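Long-range contacts in putative transcriptional regulator, LysR family (Vibrio parahaemolyticus, PDB 3OXN), which probably acts as a DNA-binding transcription factor of the LysR family, this chain being its substrate-binding domain without the DNA-binding part: residues P35-R40 / R216-R221; L53-D58 / A72-T77; L88-V93 / P191-M196; L94-K99 / I164-D169; D125-L130 / F187-F192. All coordinates share one frame; numbering follows the deposited sequence.

Interaction 1 of 5, residues P35-R40 / R216-R221; sequences PFALPR and REECSR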
# COMPACT_ATOMS: atom_id res chain seq x y z
N PRO A 35 -9.29 6.06 -5.38
CA PRO A 35 -9.62 7.25 -4.60
C PRO A 35 -10.40 8.24 -5.47
O PRO A 35 -11.43 8.79 -5.08
CB PRO A 35 -8.25 7.82 -4.23
CG PRO A 35 -7.36 6.62 -4.17
CD PRO A 35 -7.89 5.63 -5.19
N PHE A 36 -9.89 8.44 -6.68
CA PHE A 36 -10.55 9.28 -7.67
C PHE A 36 -11.98 8.78 -7.95
O PHE A 36 -12.94 9.55 -7.91
CB PHE A 36 -9.72 9.30 -8.94
CG PHE A 36 -10.21 10.26 -9.97
CD1 PHE A 36 -9.64 11.52 -10.09
CD2 PHE A 36 -11.24 9.92 -10.83
CE1 PHE A 36 -10.08 12.42 -11.05
CE2 PHE A 36 -11.69 10.81 -11.79
CZ PHE A 36 -11.11 12.06 -11.90
N ALA A 37 -12.11 7.48 -8.20
CA ALA A 37 -13.39 6.92 -8.64
C ALA A 37 -14.37 6.62 -7.50
O ALA A 37 -15.50 6.24 -7.75
CB ALA A 37 -13.15 5.65 -9.46
N LEU A 38 -13.93 6.79 -6.25
CA LEU A 38 -14.77 6.39 -5.12
C LEU A 38 -15.90 7.38 -4.76
O LEU A 38 -16.97 6.96 -4.34
CB LEU A 38 -13.93 6.04 -3.89
CG LEU A 38 -13.44 4.59 -3.75
CD1 LEU A 38 -12.34 4.48 -2.74
CD2 LEU A 38 -14.57 3.65 -3.38
N PRO A 39 -15.67 8.69 -4.91
CA PRO A 39 -16.74 9.60 -4.49
C PRO A 39 -18.01 9.46 -5.33
O PRO A 39 -19.11 9.45 -4.78
CB PRO A 39 -16.11 10.98 -4.67
CG PRO A 39 -14.64 10.73 -4.50
CD PRO A 39 -14.40 9.40 -5.14
N ARG A 40 -17.86 9.34 -6.65
CA ARG A 40 -19.01 9.10 -7.51
C ARG A 40 -19.66 7.74 -7.26
O ARG A 40 -20.85 7.59 -7.49
CB ARG A 40 -18.67 9.26 -8.99
CG ARG A 40 -19.26 10.54 -9.62
CD ARG A 40 -18.27 11.71 -9.64
NE ARG A 40 -17.79 12.00 -10.99
CZ ARG A 40 -18.44 12.77 -11.87
NH1 ARG A 40 -19.60 13.32 -11.53
NH2 ARG A 40 -17.93 12.98 -13.08
N ARG A 216 -15.12 2.24 -15.26
CA ARG A 216 -14.79 2.55 -16.65
C ARG A 216 -14.86 4.04 -16.96
O ARG A 216 -13.93 4.59 -17.53
CB ARG A 216 -15.73 1.79 -17.58
CG ARG A 216 -15.12 1.32 -18.88
CD ARG A 216 -16.19 0.92 -19.90
NE ARG A 216 -17.36 0.29 -19.30
N GLU A 217 -15.96 4.68 -16.60
CA GLU A 217 -16.16 6.08 -16.98
C GLU A 217 -15.44 7.05 -16.05
O GLU A 217 -15.24 8.22 -16.41
CB GLU A 217 -17.64 6.41 -17.07
CG GLU A 217 -18.39 6.18 -15.78
CD GLU A 217 -19.63 7.04 -15.68
OE1 GLU A 217 -20.11 7.50 -16.75
OE2 GLU A 217 -20.11 7.26 -14.54
N GLU A 218 -15.06 6.57 -14.87
CA GLU A 218 -14.25 7.36 -13.94
C GLU A 218 -12.78 7.31 -14.33
O GLU A 218 -12.09 8.33 -14.29
CB GLU A 218 -14.44 6.87 -12.50
CG GLU A 218 -15.76 7.30 -11.87
CD GLU A 218 -15.89 8.83 -11.79
OE1 GLU A 218 -14.88 9.49 -11.44
OE2 GLU A 218 -16.99 9.35 -12.09
N CYS A 219 -12.31 6.13 -14.72
CA CYS A 219 -11.01 5.97 -15.37
C CYS A 219 -11.00 6.83 -16.62
O CYS A 219 -10.08 7.63 -16.83
CB CYS A 219 -10.79 4.53 -15.81
SG CYS A 219 -10.17 3.43 -14.55
N SER A 220 -12.02 6.65 -17.45
CA SER A 220 -12.18 7.46 -18.64
C SER A 220 -12.05 8.90 -18.19
O SER A 220 -11.19 9.64 -18.67
CB SER A 220 -13.55 7.21 -19.28
OG SER A 220 -13.42 6.86 -20.65
N ARG A 221 -12.88 9.27 -17.22
CA ARG A 221 -12.90 10.63 -16.68
C ARG A 221 -11.50 11.06 -16.24
O ARG A 221 -11.12 12.22 -16.38
CB ARG A 221 -13.87 10.70 -15.50
CG ARG A 221 -14.81 11.89 -15.54
CD ARG A 221 -15.56 12.03 -14.21
NE ARG A 221 -14.82 12.73 -13.15
CZ ARG A 221 -13.81 13.59 -13.35
NH1 ARG A 221 -13.22 14.16 -12.30
NH2 ARG A 221 -13.39 13.89 -14.58
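Glu218 OE2 takes the salt bridge of Arg40 NE at 3.0 Å, while OE1 of the same carboxylate has a second, long ion pair (3.7 Å) with Arg221 NE, one turn further along its own helix. The carboxylate thus stands between two arginines, one from each helix. The guanidinium of Arg40 stands 82° to the carboxylate plane and meets it through NE. Arg40 CB, CG and CD also lie within 3.6 Å of Glu218 OE2, and bends at chi2 and chi3 carry the chain on past it. Nearer the helix backbones, Ala37 CB lies 3.5 Å from Glu218 CB. Phe36 swings its ring toward helix 206-227 with CG anti to the backbone N (chi1 -173°). Phe36 CZ comes over one face of the Arg221 guanidinium, offset toward its rim, with the two planes 47° apart, and Phe36 CE2 sits 3.5 Å from Glu218 OE1. Helix 28-44 also packs, through Pro35, Leu38 and Pro39, on Ala152 and Ala155 of the second subunit. The whole is an interhelical salt-bridge network, joining an early helix to the last one in an alpha/beta subdomain of the LysR substrate-binding fold.

Interaction 2 of 5, residues L53-D58 / A72-T77; sequences LPLQHD and AICRPT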
# COMPACT_ATOMS: atom_id res chain seq x y z
N LEU A 53 -8.21 -5.34 -1.53
CA LEU A 53 -7.09 -6.08 -1.00
C LEU A 53 -5.97 -6.13 -2.01
O LEU A 53 -6.20 -5.95 -3.20
CB LEU A 53 -7.50 -7.49 -0.56
CG LEU A 53 -8.54 -8.17 -1.44
CD1 LEU A 53 -7.87 -8.77 -2.66
CD2 LEU A 53 -9.27 -9.22 -0.64
N PRO A 54 -4.75 -6.35 -1.53
CA PRO A 54 -3.58 -6.47 -2.41
C PRO A 54 -3.71 -7.57 -3.47
O PRO A 54 -3.91 -8.75 -3.14
CB PRO A 54 -2.45 -6.79 -1.43
CG PRO A 54 -2.88 -6.13 -0.17
CD PRO A 54 -4.37 -6.32 -0.11
N LEU A 55 -3.61 -7.16 -4.73
CA LEU A 55 -3.41 -8.10 -5.82
C LEU A 55 -2.13 -8.87 -5.57
O LEU A 55 -1.10 -8.28 -5.22
CB LEU A 55 -3.26 -7.35 -7.14
CG LEU A 55 -3.67 -8.19 -8.35
CD1 LEU A 55 -5.10 -7.82 -8.75
CD2 LEU A 55 -2.71 -8.02 -9.53
N GLN A 56 -2.17 -10.19 -5.72
CA GLN A 56 -0.95 -10.98 -5.80
C GLN A 56 -0.84 -11.38 -7.27
O GLN A 56 -1.58 -12.24 -7.74
CB GLN A 56 -1.03 -12.18 -4.87
CG GLN A 56 -1.26 -11.82 -3.39
CD GLN A 56 -2.02 -12.90 -2.63
OE1 GLN A 56 -2.29 -13.97 -3.18
NE2 GLN A 56 -2.37 -12.63 -1.37
N HIS A 57 0.06 -10.71 -7.99
CA HIS A 57 0.10 -10.73 -9.47
C HIS A 57 0.15 -12.11 -10.13
O HIS A 57 -0.41 -12.30 -11.23
CB HIS A 57 1.25 -9.87 -10.01
CG HIS A 57 0.82 -8.52 -10.51
ND1 HIS A 57 0.95 -7.37 -9.77
CD2 HIS A 57 0.26 -8.14 -11.69
CE1 HIS A 57 0.50 -6.34 -10.47
NE2 HIS A 57 0.08 -6.78 -11.64
N ASP A 58 0.83 -13.07 -9.49
CA ASP A 58 0.94 -14.42 -10.06
C ASP A 58 -0.28 -15.24 -9.69
O ASP A 58 -0.50 -16.32 -10.23
CB ASP A 58 2.22 -15.11 -9.60
CG ASP A 58 3.35 -14.12 -9.33
OD1 ASP A 58 4.31 -14.06 -10.14
OD2 ASP A 58 3.26 -13.39 -8.32
N ALA A 72 -10.51 -7.32 -10.67
CA ALA A 72 -9.11 -7.01 -10.42
C ALA A 72 -8.71 -5.81 -11.26
O ALA A 72 -9.03 -5.76 -12.46
CB ALA A 72 -8.25 -8.21 -10.74
N ILE A 73 -8.04 -4.83 -10.66
CA ILE A 73 -7.46 -3.74 -11.46
C ILE A 73 -5.92 -3.75 -11.41
O ILE A 73 -5.32 -3.51 -10.36
CB ILE A 73 -7.97 -2.36 -11.03
CG1 ILE A 73 -9.51 -2.34 -11.05
CG2 ILE A 73 -7.35 -1.28 -11.93
CD1 ILE A 73 -10.14 -1.09 -10.38
N CYS A 74 -5.28 -4.04 -12.55
CA CYS A 74 -3.84 -4.11 -12.61
C CYS A 74 -3.34 -4.16 -14.04
O CYS A 74 -4.10 -3.97 -14.97
CB CYS A 74 -3.36 -5.38 -11.92
SG CYS A 74 -3.76 -6.90 -12.84
N ARG A 75 -2.05 -4.44 -14.19
CA ARG A 75 -1.47 -4.82 -15.46
C ARG A 75 -1.14 -6.32 -15.43
O ARG A 75 -0.08 -6.71 -14.95
CB ARG A 75 -0.19 -4.03 -15.70
CG ARG A 75 0.25 -4.06 -17.13
CD ARG A 75 1.69 -3.61 -17.29
NE ARG A 75 2.56 -4.72 -17.67
CZ ARG A 75 2.81 -5.05 -18.93
NH1 ARG A 75 2.26 -4.35 -19.92
NH2 ARG A 75 3.60 -6.08 -19.20
N PRO A 76 -2.04 -7.16 -15.94
CA PRO A 76 -1.76 -8.61 -16.00
C PRO A 76 -0.44 -8.90 -16.68
O PRO A 76 -0.25 -8.51 -17.83
CB PRO A 76 -2.89 -9.15 -16.87
CG PRO A 76 -3.98 -8.17 -16.72
CD PRO A 76 -3.34 -6.83 -16.54
N THR A 77 0.47 -9.59 -15.99
CA THR A 77 1.78 -9.91 -16.55
C THR A 77 1.68 -10.85 -17.75
O THR A 77 2.69 -11.31 -18.26
CB THR A 77 2.75 -10.51 -15.47
OG1 THR A 77 2.12 -11.61 -14.79
CG2 THR A 77 3.17 -9.45 -14.45
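Leu55 forms the tight part of this contact, spreading its two methyls over strand 71-74: CD1 rests 3.7 Å from Ala72 CB, and CD2 lies 3.6 Å from Cys74 CB. The same CD2 stands 3.5 Å above the centre of the His57 ring, so one methyl touches both cysteine and imidazole. Cys74 SG, placed between its backbone N and carbonyl carbon (chi1 71°), also reaches Leu55 CD2 and lies obliquely to the histidine ring. Leu60 of helix 60-65 and Ala24 of strand 20-25 help to enclose this apolar patch. Toward the ends of both segments the packing thins. His57 NE2 gives Arg75 O a weak hydrogen bond, 3.3 Å long and bent to 125°, with the oxygen near the plane of the ring at its edge. Beyond it, exposed Thr77 touches only lightly, its CG2 4.2 Å from His57 CD2. His57 also meets Thr26 and Ser124. Strands 49-54 and 71-74 run parallel with strand 20-25 between them, and helix 60-65 connects them: the contact closes the C-terminal ends of a beta-alpha-beta crossover, the side on which periplasmic-binding-protein-like folds usually place their ligand cleft.

Interaction 3 of 5, residues L88-V93 / P191-M196; sequences LGRVGV and PFDYSM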
# COMPACT_ATOMS: atom_id res chain seq x y z
N LEU A 88 -8.17 -0.17 -19.45
CA LEU A 88 -8.73 1.02 -18.82
C LEU A 88 -8.07 2.27 -19.38
O LEU A 88 -8.75 3.25 -19.69
CB LEU A 88 -8.52 0.98 -17.31
CG LEU A 88 -9.45 0.10 -16.48
CD1 LEU A 88 -9.01 0.20 -15.06
CD2 LEU A 88 -10.89 0.55 -16.60
N GLY A 89 -6.74 2.20 -19.49
CA GLY A 89 -5.93 3.33 -19.90
C GLY A 89 -4.43 3.11 -19.81
O GLY A 89 -3.96 2.05 -19.47
N ARG A 90 -3.67 4.16 -20.06
CA ARG A 90 -2.27 4.01 -20.42
C ARG A 90 -1.33 4.59 -19.38
O ARG A 90 -0.88 5.72 -19.53
CB ARG A 90 -2.03 4.69 -21.77
CG ARG A 90 -1.11 3.92 -22.69
CD ARG A 90 -1.75 3.72 -24.04
NE ARG A 90 -1.02 2.74 -24.83
CZ ARG A 90 0.05 3.04 -25.57
NH1 ARG A 90 0.49 4.30 -25.62
NH2 ARG A 90 0.67 2.08 -26.26
N VAL A 91 -1.00 3.82 -18.36
CA VAL A 91 -0.03 4.27 -17.36
C VAL A 91 1.36 4.49 -17.94
O VAL A 91 1.89 3.63 -18.65
CB VAL A 91 0.12 3.27 -16.22
CG1 VAL A 91 0.68 3.97 -15.00
CG2 VAL A 91 -1.22 2.63 -15.91
N GLY A 92 1.94 5.65 -17.64
CA GLY A 92 3.32 5.92 -17.99
C GLY A 92 4.14 6.12 -16.73
O GLY A 92 3.58 6.28 -15.64
N VAL A 93 5.47 6.12 -16.87
CA VAL A 93 6.36 6.24 -15.71
C VAL A 93 7.09 7.59 -15.60
O VAL A 93 7.49 8.16 -16.61
CB VAL A 93 7.36 5.05 -15.63
CG1 VAL A 93 8.68 5.48 -15.04
CG2 VAL A 93 6.76 3.95 -14.79
N PRO A 191 4.33 3.94 -22.66
CA PRO A 191 3.26 3.62 -21.71
C PRO A 191 2.71 2.20 -21.86
O PRO A 191 2.39 1.75 -22.97
CB PRO A 191 2.17 4.65 -22.06
CG PRO A 191 2.96 5.85 -22.48
CD PRO A 191 4.24 5.34 -23.13
N PHE A 192 2.63 1.49 -20.73
CA PHE A 192 1.93 0.22 -20.64
C PHE A 192 0.49 0.54 -20.39
O PHE A 192 0.16 1.70 -20.16
CB PHE A 192 2.50 -0.66 -19.52
CG PHE A 192 2.58 0.01 -18.16
CD1 PHE A 192 1.52 -0.06 -17.26
CD2 PHE A 192 3.74 0.63 -17.74
CE1 PHE A 192 1.61 0.53 -15.98
CE2 PHE A 192 3.83 1.22 -16.46
CZ PHE A 192 2.76 1.16 -15.58
N ASP A 193 -0.39 -0.45 -20.42
CA ASP A 193 -1.75 -0.14 -20.03
C ASP A 193 -2.32 -0.98 -18.91
O ASP A 193 -2.01 -2.18 -18.78
CB ASP A 193 -2.73 -0.01 -21.22
CG ASP A 193 -2.37 -0.91 -22.38
OD1 ASP A 193 -2.56 -0.46 -23.55
OD2 ASP A 193 -1.89 -2.05 -22.13
N TYR A 194 -3.11 -0.31 -18.06
CA TYR A 194 -3.82 -0.93 -16.96
C TYR A 194 -5.16 -1.42 -17.46
O TYR A 194 -5.61 -1.02 -18.54
CB TYR A 194 -4.04 0.07 -15.83
CG TYR A 194 -3.27 -0.21 -14.57
CD1 TYR A 194 -1.90 -0.42 -14.61
CD2 TYR A 194 -3.91 -0.25 -13.33
CE1 TYR A 194 -1.18 -0.66 -13.45
CE2 TYR A 194 -3.21 -0.48 -12.16
CZ TYR A 194 -1.84 -0.69 -12.22
OH TYR A 194 -1.11 -0.93 -11.06
N SER A 195 -5.79 -2.28 -16.67
CA SER A 195 -7.05 -2.93 -17.05
C SER A 195 -7.88 -3.42 -15.86
O SER A 195 -7.43 -3.43 -14.72
CB SER A 195 -6.78 -4.10 -18.01
OG SER A 195 -5.43 -4.48 -18.02
N MSE A 196 -9.13 -3.77 -16.14
CA MSE A 196 -9.96 -4.47 -15.18
C MSE A 196 -9.91 -5.92 -15.56
O MSE A 196 -9.82 -6.24 -16.75
CB MSE A 196 -11.39 -3.99 -15.28
CG MSE A 196 -11.64 -2.61 -14.75
SE MSE A 196 -13.54 -2.15 -15.01
CE MSE A 196 -13.67 -2.39 -16.95
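Phe192 sets its CG between the backbone N and the carbonyl carbon (chi1 52°), which folds the ring back over Val91, whose own CG1 is anti to its N (chi1 -159°) and CG2 anti to the carbonyl carbon. Val91 O then lies over the centre of the Phe192 ring, 3.6 Å above its plane, while both methyls flank the CE1-CZ side. Val91 CG2 reaches further, to 3.4 Å from Tyr194 CD1, and so bridges two aromatic side chains of the other segment. Next to this cluster the backbones pair antiparallel. Leu88 N donates to Tyr194 O (2.8 Å) and Tyr194 N to Gly89 O (2.9 Å); with Leu88 and Gly89 both facing Tyr194, this is a classic beta bulge. On the outer side Arg90 presents one guanidinium face to Pro191 O and its edge to Asp193 OD1, a long salt bridge of 3.8 Å from NE. Arg90 CG meanwhile lies against Pro191 CB. At the far end Leu88 CD2 meets CG of Met196, a selenomethionine, at 3.7 Å, the two side chains crossing at about a right angle. The hydroxyl of Tyr194 is hydrogen-bonded to Thr26 OG1. Residues 90-92 and 191-193 lie in the two connections between the sheets, consistent with the hinge of a type II periplasmic-binding-protein fold. Helix 206-227 packs on Leu88 and Met196 through Cys219 and Val215, strand 71-74 lies alongside strand 194-199, and helix 125-134 packs on Phe192.

Interaction 4 of 5, residues L94-K99 / I164-D169; sequences LCLLSK and ITVPAD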
# COMPACT_ATOMS: atom_id res chain seq x y z
N LEU A 94 7.24 8.10 -14.39
CA LEU A 94 7.78 9.44 -14.18
C LEU A 94 8.71 9.42 -12.96
O LEU A 94 8.64 8.52 -12.14
CB LEU A 94 6.62 10.41 -13.97
CG LEU A 94 6.52 11.66 -14.84
CD1 LEU A 94 6.75 11.35 -16.32
CD2 LEU A 94 5.18 12.34 -14.64
N CYS A 95 9.59 10.41 -12.83
CA CYS A 95 10.53 10.48 -11.71
C CYS A 95 10.19 11.57 -10.72
O CYS A 95 9.63 12.61 -11.08
CB CYS A 95 11.94 10.68 -12.23
SG CYS A 95 12.46 9.27 -13.16
N LEU A 96 10.57 11.35 -9.46
CA LEU A 96 10.32 12.30 -8.39
C LEU A 96 11.63 12.60 -7.70
O LEU A 96 12.32 11.68 -7.26
CB LEU A 96 9.33 11.69 -7.39
CG LEU A 96 7.85 12.09 -7.31
CD1 LEU A 96 7.32 12.74 -8.58
CD2 LEU A 96 6.99 10.89 -6.90
N LEU A 97 11.99 13.88 -7.61
CA LEU A 97 13.21 14.26 -6.88
C LEU A 97 12.89 15.19 -5.72
O LEU A 97 11.94 15.94 -5.78
CB LEU A 97 14.21 14.97 -7.80
CG LEU A 97 14.52 14.29 -9.12
CD1 LEU A 97 15.71 14.96 -9.71
CD2 LEU A 97 14.80 12.85 -8.86
N SER A 98 13.72 15.16 -4.68
CA SER A 98 13.61 16.12 -3.59
C SER A 98 13.93 17.50 -4.13
O SER A 98 14.71 17.63 -5.06
CB SER A 98 14.58 15.76 -2.46
OG SER A 98 14.64 16.79 -1.49
N LYS A 99 13.32 18.52 -3.54
CA LYS A 99 13.50 19.87 -4.07
C LYS A 99 14.95 20.31 -3.89
O LYS A 99 15.42 21.21 -4.57
CB LYS A 99 12.54 20.85 -3.39
CG LYS A 99 11.73 21.67 -4.38
CD LYS A 99 12.62 22.22 -5.51
CE LYS A 99 11.87 23.22 -6.42
NZ LYS A 99 12.70 23.72 -7.59
N ILE A 164 13.28 8.88 -7.44
CA ILE A 164 12.14 8.00 -7.18
C ILE A 164 11.34 7.75 -8.46
O ILE A 164 10.63 8.63 -8.92
CB ILE A 164 11.17 8.62 -6.14
CG1 ILE A 164 11.85 8.79 -4.77
CG2 ILE A 164 9.97 7.75 -5.96
CD1 ILE A 164 12.80 9.97 -4.70
N THR A 165 11.46 6.56 -9.05
CA THR A 165 10.63 6.23 -10.21
C THR A 165 9.24 5.78 -9.77
O THR A 165 9.11 5.06 -8.80
CB THR A 165 11.24 5.13 -11.06
OG1 THR A 165 12.51 5.56 -11.57
CG2 THR A 165 10.29 4.80 -12.21
N VAL A 166 8.22 6.20 -10.50
CA VAL A 166 6.83 5.92 -10.11
C VAL A 166 5.94 6.03 -11.33
O VAL A 166 6.26 6.77 -12.26
CB VAL A 166 6.29 6.96 -9.13
CG1 VAL A 166 6.70 6.66 -7.72
CG2 VAL A 166 6.72 8.35 -9.56
N PRO A 167 4.80 5.31 -11.32
CA PRO A 167 3.78 5.52 -12.36
C PRO A 167 3.43 7.01 -12.44
O PRO A 167 3.24 7.64 -11.39
CB PRO A 167 2.57 4.72 -11.84
CG PRO A 167 3.13 3.73 -10.93
CD PRO A 167 4.34 4.36 -10.29
N ALA A 168 3.36 7.56 -13.66
CA ALA A 168 3.18 9.00 -13.88
C ALA A 168 2.19 9.71 -12.96
O ALA A 168 2.55 10.71 -12.31
CB ALA A 168 2.79 9.24 -15.32
N ASP A 169 0.96 9.20 -12.90
CA ASP A 169 -0.16 9.89 -12.24
C ASP A 169 0.12 10.06 -10.76
O ASP A 169 -0.35 11.02 -10.14
CB ASP A 169 -1.47 9.12 -12.41
CG ASP A 169 -1.61 8.45 -13.77
OD1 ASP A 169 -2.72 8.53 -14.35
OD2 ASP A 169 -0.62 7.84 -14.27
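Ile164 pairs with Leu96 near the start of strand 163-167: Ile164 N donates to Leu96 O (3.0 Å), and Leu96 N donates to Ile164 O (2.8 Å). Ile164 CB and Leu96 CB stand 3.8 Å apart on one face of the sheet. Thr165 comes next, opposite Cys95 in a non-hydrogen-bonded pair. Its OG1, anti to the carbonyl carbon (chi1 -62°), lies 4.0 Å from Cys95 SG on the other face and finds its hydrogen bond outside, with Tyr113 OH. The CA of Thr165 makes a C-H...O contact with Leu94 O, as Cys95 CA does with Ile164 O. Val166 then forms the second hydrogen-bonded pair, with Leu94: Leu94 N to Val166 O is 2.7 Å and nearly straight (170°), and Val166 N returns to Leu94 O at 2.9 Å. Val166 CG2 points to Leu96 CD2, 3.7 Å away, the side chains crossing at about a right angle. Pro167, whose CB points away from strand 93-98, occupies the N-cap position of helix 168-177. Ala168, in the first turn, brings the chain alongside Leu94, whose CB lies 3.7 Å from Ala168 CA. The same helix covers the face bearing Leu94, Leu96 and Val166 through Ala171, Tyr172 and Ala175. Strand 93-98 continues the sheet on its other edge with strand 180-183. These are neighbouring antiparallel strands inside the mixed five-stranded sheet of the second alpha/beta subdomain of the LysR substrate-binding fold, strand 163-167 leading straight into a covering helix.

Interaction 5 of 5, residues D125-L130 / F187-F192; sequences DGVKAL and FQFTPF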
# COMPACT_ATOMS: atom_id res chain seq x y z
N ASP A 125 6.43 -5.70 -10.85
CA ASP A 125 7.50 -6.47 -11.48
C ASP A 125 7.40 -6.45 -13.01
O ASP A 125 8.37 -6.15 -13.71
CB ASP A 125 7.48 -7.92 -10.99
CG ASP A 125 7.73 -8.05 -9.49
OD1 ASP A 125 8.87 -7.77 -9.03
OD2 ASP A 125 6.79 -8.44 -8.77
N GLY A 126 6.22 -6.79 -13.53
CA GLY A 126 5.98 -6.79 -14.96
C GLY A 126 6.34 -5.47 -15.62
O GLY A 126 6.90 -5.45 -16.73
N VAL A 127 6.02 -4.36 -14.96
CA VAL A 127 6.43 -3.03 -15.43
C VAL A 127 7.91 -2.76 -15.16
O VAL A 127 8.56 -2.07 -15.93
CB VAL A 127 5.58 -1.91 -14.81
CG1 VAL A 127 6.06 -0.54 -15.30
CG2 VAL A 127 4.12 -2.12 -15.13
N LYS A 128 8.40 -3.28 -14.04
CA LYS A 128 9.83 -3.26 -13.67
C LYS A 128 10.64 -3.90 -14.79
O LYS A 128 11.73 -3.43 -15.15
CB LYS A 128 10.02 -4.08 -12.39
CG LYS A 128 11.10 -3.60 -11.44
CD LYS A 128 12.45 -4.21 -11.72
CE LYS A 128 13.41 -3.84 -10.59
NZ LYS A 128 14.71 -4.59 -10.65
N ALA A 129 10.11 -5.00 -15.31
CA ALA A 129 10.76 -5.72 -16.39
C ALA A 129 10.73 -4.87 -17.65
O ALA A 129 11.67 -4.87 -18.43
CB ALA A 129 10.06 -7.06 -16.62
N LEU A 130 9.63 -4.14 -17.85
CA LEU A 130 9.50 -3.25 -19.00
C LEU A 130 10.60 -2.18 -19.04
O LEU A 130 11.16 -1.91 -20.10
CB LEU A 130 8.12 -2.57 -19.01
CG LEU A 130 7.04 -3.19 -19.89
CD1 LEU A 130 7.10 -4.70 -19.86
CD2 LEU A 130 5.68 -2.71 -19.43
N PHE A 187 14.77 8.57 -21.12
CA PHE A 187 14.82 7.64 -22.22
C PHE A 187 13.45 7.38 -22.83
O PHE A 187 12.43 7.81 -22.30
CB PHE A 187 15.51 6.32 -21.82
CG PHE A 187 14.90 5.64 -20.63
CD1 PHE A 187 13.84 4.77 -20.77
CD2 PHE A 187 15.40 5.87 -19.36
CE1 PHE A 187 13.29 4.12 -19.66
CE2 PHE A 187 14.86 5.23 -18.23
CZ PHE A 187 13.80 4.36 -18.39
N GLN A 188 13.45 6.69 -23.96
CA GLN A 188 12.22 6.35 -24.63
C GLN A 188 11.62 5.19 -23.89
O GLN A 188 12.26 4.15 -23.73
CB GLN A 188 12.46 5.96 -26.09
CG GLN A 188 11.19 5.96 -26.95
CD GLN A 188 11.17 4.84 -27.99
OE1 GLN A 188 12.22 4.45 -28.52
NE2 GLN A 188 9.98 4.31 -28.27
N PHE A 189 10.40 5.39 -23.41
CA PHE A 189 9.67 4.36 -22.69
C PHE A 189 8.21 4.53 -23.05
O PHE A 189 7.64 5.61 -22.91
CB PHE A 189 9.87 4.51 -21.17
CG PHE A 189 9.17 3.46 -20.36
CD1 PHE A 189 9.71 2.19 -20.25
CD2 PHE A 189 7.98 3.74 -19.71
CE1 PHE A 189 9.07 1.21 -19.52
CE2 PHE A 189 7.33 2.77 -18.97
CZ PHE A 189 7.88 1.50 -18.88
N THR A 190 7.60 3.44 -23.52
CA THR A 190 6.27 3.51 -24.09
C THR A 190 5.22 3.03 -23.08
O THR A 190 5.21 1.87 -22.68
CB THR A 190 6.20 2.69 -25.40
OG1 THR A 190 7.36 2.97 -26.21
CG2 THR A 190 4.94 3.03 -26.18
N PRO A 191 4.33 3.94 -22.66
CA PRO A 191 3.26 3.62 -21.71
C PRO A 191 2.71 2.20 -21.86
O PRO A 191 2.39 1.75 -22.97
CB PRO A 191 2.17 4.65 -22.06
CG PRO A 191 2.96 5.85 -22.48
CD PRO A 191 4.24 5.34 -23.13
N PHE A 192 2.63 1.49 -20.73
CA PHE A 192 1.93 0.22 -20.64
C PHE A 192 0.49 0.54 -20.39
O PHE A 192 0.16 1.70 -20.16
CB PHE A 192 2.50 -0.66 -19.52
CG PHE A 192 2.58 0.01 -18.16
CD1 PHE A 192 1.52 -0.06 -17.26
CD2 PHE A 192 3.74 0.63 -17.74
CE1 PHE A 192 1.61 0.53 -15.98
CE2 PHE A 192 3.83 1.22 -16.46
CZ PHE A 192 2.76 1.16 -15.58
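Val127 of helix 125-134 meets Phe192 and Phe189 in a helix-on-loop contact of the LysR substrate-binding fold, where the loop between strands 180-183 and 194-199 crosses from one subdomain to the other. From its beta carbon outward, Val127 points toward that loop. CB is 3.9 Å from Phe192 CE2. CG1, anti to the backbone N (chi1 179°), reaches as far as Phe189 CZ, a looser touch at 4.5 Å; its approach to Phe192 is modelled too close and is doubtful in detail. CG2 stands over the Phe192 ring centre in a CH-pi contact, 3.5 Å from the centroid and 10° off the normal. It covers the face opposite the one that carries Val91 O, so the phenyl ring is held between a methyl group from the helix and a carbonyl from the other linker. Arg75 also packs on both Val127 and Phe192. One turn on, Leu130 shares itself between the two phenylalanines: its CD2 meets Phe192 CB at 3.8 Å, and its CB lies 3.9 Å from Phe189 CE1. Phe189, with CG anti to its N, extends its ring toward the helix and also touches Ile131 and Ala134. At the edge of the Phe189 ring, in its plane, CE1 meets the backbone carbon C of Leu130 at 3.8 Å.

Interaction 3, the pair of linkers, is the hub. It shares Pro191 and Phe192 with interaction 5 (centres about 10 Å apart) and joins interaction 2 in one sheet, where Cys74 O lies 2.9 Å from Ser195 N, a probable hydrogen bond. Interaction 1 touches it, Cys219 SG lying 3.5 Å from Leu88 CD1. Val93 of interaction 3 packs on Thr165 of interaction 4, and Gly92 is backbone-bonded to Ala168. Arg75 ties interactions 2 and 5, its CD being 3.6 Å from Phe192 CD1. Interactions 1 and 2 thus belong to one subdomain and interaction 4 to the other; interactions 2 and 5 probably border the cleft between them, while interaction 1 lies about 24 Å from interaction 5 between centres.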